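Local coordinates for protein myosin-I heavy chain (Dictyostelium discoideum, PDB 5EJR) that serves as an ATP-driven actin motor in the early steps of phagocytosis and adhesion, this chain being a MyTH4-FERM module of its tail, at residues Asn116-Lys120 against Val121-Lys125; Ser163-Leu166 against Ala167-Ile170; Glu196-Ser199 against Phe200-Leu204. All coordinates share one frame; numbering follows the deposited sequence.

Interaction 1: residues Asn116-Lys120 against Val121-Lys125; sequences NKNPK and VESAK
The flat amide of Asn118 reaches the helix through ND2, which donates to Ser123 OG at 2.9 Å with the hydroxyl tilted only 15° from the amide plane; ND2 also makes a weak hydrogen bond to Gln114 O. At its other corner, OD1 accepts from the backbone N of Lys120, 3.2 Å away and lying well above the carbonyl plane; this closes an Asx turn just before helix 121-137 of the MyTH4 domain. With CG anti to its own backbone N (chi1 -167°), Asn118 turns its amide into the first turn of that helix. Asparagine suits the place because one short side chain supplies both a donor and an acceptor. Ser123 OG, besides receiving ND2, is hydrogen-bonded to Asp77, so the buried hydroxyl links the turn to a third part of the chain. Without the amide, as with an alanine here, Lys120 N would probably lose its acceptor and Ser123 OG its donor, and the turn would be free to shift.

Lys120, at the N-cap position, starts the helix with its carbonyl oxygen, its side chain running off from the helix. Its O takes Ala124 N at 3.2 Å and Ser123 N at 3.3 Å, so one oxygen holds two N-H groups of the first turn. Ala124 is small enough to let the loop lie close, its CB meeting Asn118 CB at 4.0 Å.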
ATOM      1  N   ASN A 116      25.640 -21.535  -5.642  1.00 44.78           N
ATOM      2  CA  ASN A 116      26.956 -22.175  -5.588  1.00 46.49           C
ATOM      3  C   ASN A 116      27.090 -23.255  -6.670  1.00 52.85           C
ATOM      4  O   ASN A 116      26.359 -24.243  -6.640  1.00 53.35           O
ATOM      5  CB  ASN A 116      27.172 -22.769  -4.189  1.00 47.66           C
ATOM      6  CG  ASN A 116      28.595 -22.822  -3.701  1.00 70.15           C
ATOM      7  OD1 ASN A 116      29.444 -21.989  -4.040  1.00 64.68           O
ATOM      8  ND2 ASN A 116      28.858 -23.749  -2.798  1.00 63.59           N
ATOM      9  N   LYS A 117      28.016 -23.047  -7.630  1.00 49.68           N
ATOM     10  CA  LYS A 117      28.329 -23.947  -8.756  1.00 50.46           C
ATOM     11  C   LYS A 117      27.117 -24.162  -9.679  1.00 52.05           C
ATOM     12  O   LYS A 117      26.743 -25.287 -10.016  1.00 51.59           O
ATOM     13  CB  LYS A 117      28.974 -25.278  -8.296  1.00 54.07           C
ATOM     14  CG  LYS A 117      30.268 -25.098  -7.496  1.00 70.46           C
ATOM     15  CD  LYS A 117      30.926 -26.436  -7.145  1.00 83.65           C
ATOM     16  CE  LYS A 117      32.054 -26.306  -6.139  1.00 91.53           C
ATOM     17  NZ  LYS A 117      33.233 -25.573  -6.681  1.00 95.12           N
ATOM     18  N   ASN A 118      26.520 -23.045 -10.092  1.00 47.23           N
ATOM     19  CA  ASN A 118      25.388 -23.005 -10.994  1.00 46.95           C
ATOM     20  C   ASN A 118      25.966 -22.859 -12.423  1.00 52.78           C
ATOM     21  O   ASN A 118      26.766 -21.948 -12.650  1.00 53.65           O
ATOM     22  CB  ASN A 118      24.501 -21.800 -10.626  1.00 44.31           C
ATOM     23  CG  ASN A 118      23.134 -21.768 -11.254  1.00 55.11           C
ATOM     24  OD1 ASN A 118      22.912 -22.230 -12.373  1.00 44.21           O
ATOM     25  ND2 ASN A 118      22.177 -21.188 -10.538  1.00 48.21           N
ATOM     26  N   PRO A 119      25.587 -23.713 -13.403  1.00 49.52           N
ATOM     27  CA  PRO A 119      26.163 -23.573 -14.757  1.00 50.54           C
ATOM     28  C   PRO A 119      25.686 -22.333 -15.514  1.00 54.70           C
ATOM     29  O   PRO A 119      26.178 -22.063 -16.613  1.00 55.25           O
ATOM     30  CB  PRO A 119      25.733 -24.866 -15.464  1.00 52.80           C
ATOM     31  CG  PRO A 119      24.475 -25.271 -14.771  1.00 56.03           C
ATOM     32  CD  PRO A 119      24.670 -24.871 -13.328  1.00 50.77           C
ATOM     33  N   LYS A 120      24.713 -21.592 -14.942  1.00 50.53           N
ATOM     34  CA  LYS A 120      24.166 -20.377 -15.562  1.00 49.53           C
ATOM     35  C   LYS A 120      24.298 -19.194 -14.621  1.00 52.20           C
ATOM     36  O   LYS A 120      23.775 -19.222 -13.503  1.00 50.70           O
ATOM     37  CB  LYS A 120      22.707 -20.563 -16.017  1.00 51.34           C
ATOM     38  CG  LYS A 120      22.520 -21.634 -17.085  1.00 69.09           C
ATOM     39  CD  LYS A 120      21.066 -21.762 -17.513  1.00 78.49           C
ATOM     40  CE  LYS A 120      20.876 -22.738 -18.652  1.00 90.02           C
ATOM     41  NZ  LYS A 120      21.452 -22.242 -19.936  1.00 97.89           N
ATOM     42  N   VAL A 121      25.031 -18.167 -15.070  1.00 49.45           N
ATOM     43  CA  VAL A 121      25.257 -16.931 -14.329  1.00 49.33           C
ATOM     44  C   VAL A 121      23.939 -16.148 -14.195  1.00 52.38           C
ATOM     45  O   VAL A 121      23.761 -15.438 -13.208  1.00 50.01           O
ATOM     46  CB  VAL A 121      26.425 -16.095 -14.941  1.00 54.49           C
ATOM     47  CG1 VAL A 121      25.975 -15.236 -16.124  1.00 54.13           C
ATOM     48  CG2 VAL A 121      27.113 -15.250 -13.880  1.00 54.33           C
ATOM     49  N   GLU A 122      23.007 -16.328 -15.175  1.00 51.56           N
ATOM     50  CA  GLU A 122      21.700 -15.665 -15.236  1.00 51.91           C
ATOM     51  C   GLU A 122      20.636 -16.374 -14.385  1.00 54.40           C
ATOM     52  O   GLU A 122      19.457 -16.006 -14.439  1.00 56.44           O
ATOM     53  CB  GLU A 122      21.229 -15.452 -16.692  1.00 54.72           C
ATOM     54  CG  GLU A 122      20.743 -16.701 -17.418  1.00 72.96           C
ATOM     55  CD  GLU A 122      19.517 -16.473 -18.282  1.00102.15           C
ATOM     56  OE1 GLU A 122      18.398 -16.807 -17.827  1.00 93.27           O
ATOM     57  OE2 GLU A 122      19.672 -15.946 -19.407  1.00103.71           O
ATOM     58  N   SER A 123      21.069 -17.338 -13.551  1.00 46.86           N
ATOM     59  CA  SER A 123      20.264 -18.091 -12.597  1.00 43.83           C
ATOM     60  C   SER A 123      20.860 -17.847 -11.204  1.00 44.94           C
ATOM     61  O   SER A 123      20.108 -17.550 -10.277  1.00 42.35           O
ATOM     62  CB  SER A 123      20.243 -19.575 -12.953  1.00 44.73           C
ATOM     63  OG  SER A 123      19.771 -20.378 -11.885  1.00 46.56           O
ATOM     64  N   ALA A 124      22.207 -17.901 -11.069  1.00 41.61           N
ATOM     65  CA  ALA A 124      22.912 -17.639  -9.804  1.00 41.06           C
ATOM     66  C   ALA A 124      22.680 -16.214  -9.278  1.00 43.57           C
ATOM     67  O   ALA A 124      22.613 -16.030  -8.064  1.00 42.16           O
ATOM     68  CB  ALA A 124      24.402 -17.885  -9.964  1.00 42.92           C
ATOM     69  N   LYS A 125      22.593 -15.214 -10.186  1.00 40.20           N
ATOM     70  CA  LYS A 125      22.389 -13.798  -9.852  1.00 39.73           C
ATOM     71  C   LYS A 125      20.994 -13.613  -9.205  1.00 42.34           C
ATOM     72  O   LYS A 125      20.875 -12.895  -8.207  1.00 41.69           O
ATOM     73  CB  LYS A 125      22.564 -12.928 -11.118  1.00 42.74           C
ATOM     74  CG  LYS A 125      22.399 -11.427 -10.914  1.00 52.31           C
ATOM     75  CD  LYS A 125      22.544 -10.668 -12.231  1.00 65.16           C
ATOM     76  CE  LYS A 125      22.419  -9.166 -12.080  1.00 77.51           C
ATOM     77  NZ  LYS A 125      23.559  -8.571 -11.321  1.00 89.92           N
TER

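Interaction 2: residues Ser163-Leu166 against Ala167-Ile170; sequences SPQL and ASLI
With its OG between the backbone N and the carbonyl carbon (chi1 76°), Ser168 folds its hydroxyl back onto the preceding turn, where OG donates to Gln165 O at 2.7 Å. The hydroxyl lies in the plane of that carbonyl, on a lone pair. The chain of Gln165 bends at chi2 (86°), which brings NE2 alongside Ser168 OG at 3.7 Å; the amide's own hydrogen bond goes on to Leu204 O in helix 194-205.

Gln165 O is gripped by three donors. Besides the hydroxyl, Leu169 N makes the helical bond at 3.2 Å, and Ser168 N reaches the same oxygen at 2.9 Å. Serine fits this partly exposed position because its short side chain can satisfy its own hydroxyl on the helix backbone.

Proline is tolerated near a helix N-terminus, where the N-H that Pro164 lacks breaks no helical bond. Ser163 O receives Ala167 N at 3.0 Å, and Ala167 CB lies against Ser163 O at 3.3 Å and also touches Pro164 O; a methyl suits this buried position because it adds no bulk beyond CB. One turn further on, Leu166 O accepts Ile170 N, while Ile170 CG1 passes the same oxygen at 3.5 Å.

The nonpolar side chains turn outward from these backbone bonds to neighbouring helices: Ile170 to Phe128 and Leu152, and Leu169 to Phe128 and Phe200. Gln165 and Ser168 meet helix 194-205 at Leu204. Buried Leu169 and Ile170 are thus turned into the helical bundle, with Leu166 at its margin against Ile159, a first turn set among the packed helices of the MyTH4 domain.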
ATOM      1  N   SER A 163      33.694 -10.427 -11.454  1.00 57.95           N
ATOM      2  CA  SER A 163      32.327  -9.901 -11.554  1.00 57.40           C
ATOM      3  C   SER A 163      32.034  -8.800 -10.488  1.00 61.26           C
ATOM      4  O   SER A 163      31.457  -9.102  -9.437  1.00 59.81           O
ATOM      5  CB  SER A 163      31.321 -11.050 -11.477  1.00 60.27           C
ATOM      6  OG  SER A 163      31.584 -12.037 -12.465  1.00 68.44           O
ATOM      7  N   PRO A 164      32.448  -7.524 -10.727  1.00 58.96           N
ATOM      8  CA  PRO A 164      32.222  -6.474  -9.708  1.00 58.06           C
ATOM      9  C   PRO A 164      30.753  -6.069  -9.510  1.00 59.26           C
ATOM     10  O   PRO A 164      30.408  -5.587  -8.434  1.00 56.47           O
ATOM     11  CB  PRO A 164      33.105  -5.310 -10.175  1.00 60.47           C
ATOM     12  CG  PRO A 164      33.243  -5.507 -11.641  1.00 65.86           C
ATOM     13  CD  PRO A 164      33.174  -6.991 -11.902  1.00 61.50           C
ATOM     14  N   GLN A 165      29.899  -6.289 -10.533  1.00 56.37           N
ATOM     15  CA  GLN A 165      28.459  -6.018 -10.476  1.00 55.40           C
ATOM     16  C   GLN A 165      27.829  -7.044  -9.530  1.00 56.08           C
ATOM     17  O   GLN A 165      27.191  -6.663  -8.539  1.00 55.70           O
ATOM     18  CB  GLN A 165      27.828  -6.109 -11.884  1.00 57.56           C
ATOM     19  CG  GLN A 165      26.332  -5.796 -11.947  1.00 74.86           C
ATOM     20  CD  GLN A 165      26.066  -4.319 -12.101  1.00 93.12           C
ATOM     21  OE1 GLN A 165      26.024  -3.784 -13.215  1.00 88.09           O
ATOM     22  NE2 GLN A 165      25.874  -3.632 -10.982  1.00 83.34           N
ATOM     23  N   LEU A 166      28.053  -8.339  -9.806  1.00 51.23           N
ATOM     24  CA  LEU A 166      27.556  -9.437  -8.978  1.00 49.98           C
ATOM     25  C   LEU A 166      28.123  -9.306  -7.549  1.00 51.78           C
ATOM     26  O   LEU A 166      27.438  -9.678  -6.597  1.00 51.80           O
ATOM     27  CB  LEU A 166      27.897 -10.787  -9.634  1.00 50.88           C
ATOM     28  CG  LEU A 166      27.560 -12.089  -8.888  1.00 56.06           C
ATOM     29  CD1 LEU A 166      26.131 -12.547  -9.180  1.00 56.76           C
ATOM     30  CD2 LEU A 166      28.519 -13.193  -9.294  1.00 58.50           C
ATOM     31  N   ALA A 167      29.317  -8.689  -7.402  1.00 46.49           N
ATOM     32  CA  ALA A 167      29.945  -8.436  -6.101  1.00 45.85           C
ATOM     33  C   ALA A 167      29.219  -7.336  -5.340  1.00 46.71           C
ATOM     34  O   ALA A 167      29.212  -7.365  -4.114  1.00 45.55           O
ATOM     35  CB  ALA A 167      31.407  -8.056  -6.279  1.00 47.72           C
ATOM     36  N   SER A 168      28.624  -6.358  -6.058  1.00 41.38           N
ATOM     37  CA  SER A 168      27.897  -5.256  -5.438  1.00 40.06           C
ATOM     38  C   SER A 168      26.554  -5.764  -4.907  1.00 41.89           C
ATOM     39  O   SER A 168      26.091  -5.297  -3.866  1.00 41.78           O
ATOM     40  CB  SER A 168      27.729  -4.085  -6.406  1.00 44.22           C
ATOM     41  OG  SER A 168      26.739  -4.302  -7.398  1.00 50.58           O
ATOM     42  N   LEU A 169      25.973  -6.759  -5.604  1.00 37.14           N
ATOM     43  CA  LEU A 169      24.735  -7.439  -5.245  1.00 35.80           C
ATOM     44  C   LEU A 169      24.934  -8.276  -3.974  1.00 37.54           C
ATOM     45  O   LEU A 169      24.033  -8.309  -3.143  1.00 35.87           O
ATOM     46  CB  LEU A 169      24.236  -8.297  -6.421  1.00 35.74           C
ATOM     47  CG  LEU A 169      23.072  -9.296  -6.198  1.00 39.31           C
ATOM     48  CD1 LEU A 169      21.814  -8.622  -5.573  1.00 38.85           C
ATOM     49  CD2 LEU A 169      22.685  -9.937  -7.501  1.00 39.82           C
ATOM     50  N   ILE A 170      26.090  -8.952  -3.830  1.00 34.70           N
ATOM     51  CA  ILE A 170      26.405  -9.747  -2.640  1.00 34.82           C
ATOM     52  C   ILE A 170      26.708  -8.786  -1.492  1.00 40.89           C
ATOM     53  O   ILE A 170      26.314  -9.047  -0.347  1.00 40.34           O
ATOM     54  CB  ILE A 170      27.559 -10.763  -2.881  1.00 38.33           C
ATOM     55  CG1 ILE A 170      27.140 -11.871  -3.879  1.00 38.24           C
ATOM     56  CG2 ILE A 170      28.045 -11.375  -1.553  1.00 39.76           C
ATOM     57  CD1 ILE A 170      28.369 -12.803  -4.419  1.00 36.99           C
TER

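Interaction 3: residues Glu196-Ser199 against Phe200-Leu204; sequences EIQS and FRSNL
Two successive turns of helix 194-205, the last helix before the chain enters the strand 211-215 of the FERM region, meet here through side chains four residues apart. Ile197 and Arg201 lie side by side and point the same way. Ile197 CG2 sits over the centre of the guanidinium, 3.5 Å above its plane, so a branched aliphatic residue gives the flat cation a greasy face to rest on. Arg201 gets there with CG beside its backbone N (chi1 -82°) and a chain extended from CG to NE, running back along the helix. The polar end then finds its charge partner outside: NH2 forms a salt bridge with Glu129 of helix 121-137.

Gln198 crosses Arg201 at about a right angle, the amide and guanidinium planes 69° apart. A water joins them, donating to Gln198 OE1 at 2.8 Å and accepting from Arg201 NH1 at the same distance. A second water ties the hydroxyl of Ser202 to the backbone, accepting from OG at 2.9 Å and donating to Ser199 O. Beneath these side chains the helical ladder is regular; Ser202 N reaches Gln198 O at 2.9 Å in a nearly straight bond (176°).

On another side of the helix Phe200 carries its ring off toward helix 121-137, while its CB stays at 3.4 Å from Glu196 O. The ring stacks with Tyr132 and meets Phe133 edge-to-face, as suits an aromatic residue between helices, while Glu196 is salt-bridged to Arg188.

A guanidinium covered by a methyl on one face, bridged by water at NH1 and paired with a carboxylate at NH2 probably has little freedom to rotate, and its positive charge is probably well balanced by Glu129.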
ATOM      1  N   GLU A 196       8.891  -3.229  -7.595  1.00 33.23           N
ATOM      2  CA  GLU A 196      10.006  -3.207  -6.641  1.00 31.57           C
ATOM      3  C   GLU A 196      11.191  -3.982  -7.196  1.00 32.32           C
ATOM      4  O   GLU A 196      12.332  -3.629  -6.912  1.00 30.77           O
ATOM      5  CB  GLU A 196       9.607  -3.839  -5.309  1.00 32.21           C
ATOM      6  CG  GLU A 196      10.643  -3.594  -4.219  1.00 34.14           C
ATOM      7  CD  GLU A 196      10.282  -4.079  -2.838  1.00 46.74           C
ATOM      8  OE1 GLU A 196       9.118  -4.497  -2.647  1.00 34.98           O
ATOM      9  OE2 GLU A 196      11.155  -4.025  -1.940  1.00 35.00           O
ATOM     10  N   ILE A 197      10.909  -5.055  -7.954  1.00 29.24           N
ATOM     11  CA  ILE A 197      11.941  -5.911  -8.533  1.00 29.62           C
ATOM     12  C   ILE A 197      12.737  -5.117  -9.572  1.00 33.82           C
ATOM     13  O   ILE A 197      13.954  -5.020  -9.442  1.00 32.39           O
ATOM     14  CB  ILE A 197      11.340  -7.254  -9.057  1.00 32.59           C
ATOM     15  CG1 ILE A 197      10.980  -8.174  -7.857  1.00 32.18           C
ATOM     16  CG2 ILE A 197      12.316  -7.974  -9.996  1.00 34.36           C
ATOM     17  CD1 ILE A 197       9.910  -9.300  -8.145  1.00 34.68           C
ATOM     18  N   GLN A 198      12.039  -4.501 -10.536  1.00 33.05           N
ATOM     19  CA  GLN A 198      12.632  -3.692 -11.590  1.00 34.81           C
ATOM     20  C   GLN A 198      13.401  -2.495 -11.051  1.00 38.69           C
ATOM     21  O   GLN A 198      14.531  -2.243 -11.484  1.00 38.71           O
ATOM     22  CB  GLN A 198      11.585  -3.274 -12.626  1.00 37.02           C
ATOM     23  CG  GLN A 198      12.183  -2.726 -13.937  1.00 52.77           C
ATOM     24  CD  GLN A 198      13.282  -3.608 -14.492  1.00 67.02           C
ATOM     25  OE1 GLN A 198      13.041  -4.716 -14.989  1.00 63.19           O
ATOM     26  NE2 GLN A 198      14.519  -3.147 -14.380  1.00 54.00           N
ATOM     27  N   SER A 199      12.819  -1.790 -10.078  1.00 35.19           N
ATOM     28  CA  SER A 199      13.471  -0.644  -9.456  1.00 34.56           C
ATOM     29  C   SER A 199      14.793  -1.050  -8.815  1.00 38.15           C
ATOM     30  O   SER A 199      15.813  -0.415  -9.093  1.00 36.99           O
ATOM     31  CB  SER A 199      12.529   0.058  -8.483  1.00 36.34           C
ATOM     32  OG  SER A 199      11.516   0.698  -9.249  1.00 38.37           O
ATOM     33  N   PHE A 200      14.803  -2.180  -8.080  1.00 33.27           N
ATOM     34  CA  PHE A 200      16.007  -2.719  -7.444  1.00 33.71           C
ATOM     35  C   PHE A 200      17.120  -3.031  -8.490  1.00 39.62           C
ATOM     36  O   PHE A 200      18.283  -2.686  -8.285  1.00 39.61           O
ATOM     37  CB  PHE A 200      15.653  -3.981  -6.627  1.00 34.55           C
ATOM     38  CG  PHE A 200      16.854  -4.775  -6.178  1.00 36.32           C
ATOM     39  CD1 PHE A 200      17.710  -4.280  -5.201  1.00 38.94           C
ATOM     40  CD2 PHE A 200      17.117  -6.031  -6.712  1.00 37.98           C
ATOM     41  CE1 PHE A 200      18.817  -5.017  -4.787  1.00 40.08           C
ATOM     42  CE2 PHE A 200      18.221  -6.764  -6.295  1.00 41.09           C
ATOM     43  CZ  PHE A 200      19.056  -6.258  -5.329  1.00 39.32           C
ATOM     44  N   ARG A 201      16.728  -3.676  -9.589  1.00 37.28           N
ATOM     45  CA  ARG A 201      17.577  -4.066 -10.699  1.00 39.02           C
ATOM     46  C   ARG A 201      18.204  -2.870 -11.397  1.00 43.94           C
ATOM     47  O   ARG A 201      19.432  -2.816 -11.499  1.00 43.23           O
ATOM     48  CB  ARG A 201      16.788  -4.941 -11.683  1.00 38.09           C
ATOM     49  CG  ARG A 201      16.746  -6.372 -11.219  1.00 41.45           C
ATOM     50  CD  ARG A 201      15.766  -7.208 -12.010  1.00 44.11           C
ATOM     51  NE  ARG A 201      15.697  -8.543 -11.426  1.00 41.69           N
ATOM     52  CZ  ARG A 201      14.925  -9.524 -11.865  1.00 51.78           C
ATOM     53  NH1 ARG A 201      14.106  -9.327 -12.891  1.00 44.03           N
ATOM     54  NH2 ARG A 201      14.939 -10.701 -11.265  1.00 40.34           N
ATOM     55  N   SER A 202      17.378  -1.883 -11.825  1.00 41.85           N
ATOM     56  CA  SER A 202      17.895  -0.692 -12.498  1.00 42.50           C
ATOM     57  C   SER A 202      18.710   0.218 -11.553  1.00 46.91           C
ATOM     58  O   SER A 202      19.627   0.888 -12.028  1.00 48.19           O
ATOM     59  CB  SER A 202      16.796   0.057 -13.244  1.00 45.93           C
ATOM     60  OG  SER A 202      15.728   0.444 -12.400  1.00 57.55           O
ATOM     61  N   ASN A 203      18.459   0.182 -10.230  1.00 41.51           N
ATOM     62  CA  ASN A 203      19.272   0.956  -9.287  1.00 41.91           C
ATOM     63  C   ASN A 203      20.679   0.321  -9.127  1.00 48.10           C
ATOM     64  O   ASN A 203      21.650   1.047  -8.918  1.00 47.32           O
ATOM     65  CB  ASN A 203      18.578   1.149  -7.940  1.00 42.64           C
ATOM     66  CG  ASN A 203      19.411   1.895  -6.923  1.00 73.70           C
ATOM     67  OD1 ASN A 203      19.469   3.130  -6.906  1.00 70.11           O
ATOM     68  ND2 ASN A 203      20.108   1.156  -6.067  1.00 67.49           N
ATOM     69  N   LEU A 204      20.794  -1.020  -9.225  1.00 47.71           N
ATOM     70  CA  LEU A 204      22.108  -1.675  -9.116  1.00 49.59           C
ATOM     71  C   LEU A 204      22.877  -1.563 -10.427  1.00 54.74           C
ATOM     72  O   LEU A 204      24.106  -1.463 -10.414  1.00 54.22           O
ATOM     73  CB  LEU A 204      21.993  -3.155  -8.719  1.00 50.00           C
ATOM     74  CG  LEU A 204      22.124  -3.520  -7.239  1.00 54.97           C
ATOM     75  CD1 LEU A 204      22.318  -5.021  -7.093  1.00 55.37           C
ATOM     76  CD2 LEU A 204      23.286  -2.782  -6.541  1.00 57.82           C
TER
HETATM   77  O   HOH W   1      12.532  -7.111 -13.653  1.00 37.74           O
HETATM   78  O   HOH W   2      15.568   2.455 -10.311  1.00 47.46           O

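Overall arrangement
All three contacts are local, each made within one helix or at its start, but they differ in burial. Interaction 1 is a surface contact, while interactions 2 and 3 are partly buried, with hydrophobic side chains facing inward. The helices themselves pack together: Lys125 of interaction 1 lies against Gln165, Leu166 and Leu169, and interactions 2 and 3 meet where helices 164-178 and 194-205 adjoin, for instance at Leu169 CB and Leu204 CD1. Interactions 1 and 3 do not touch, their nearest atoms being about 6 Å apart. Chemistry follows position: a loop amide bonded to a buried helix hydroxyl, a serine folded onto the backbone in 163-170, and a charged group bridged by water in 196-204.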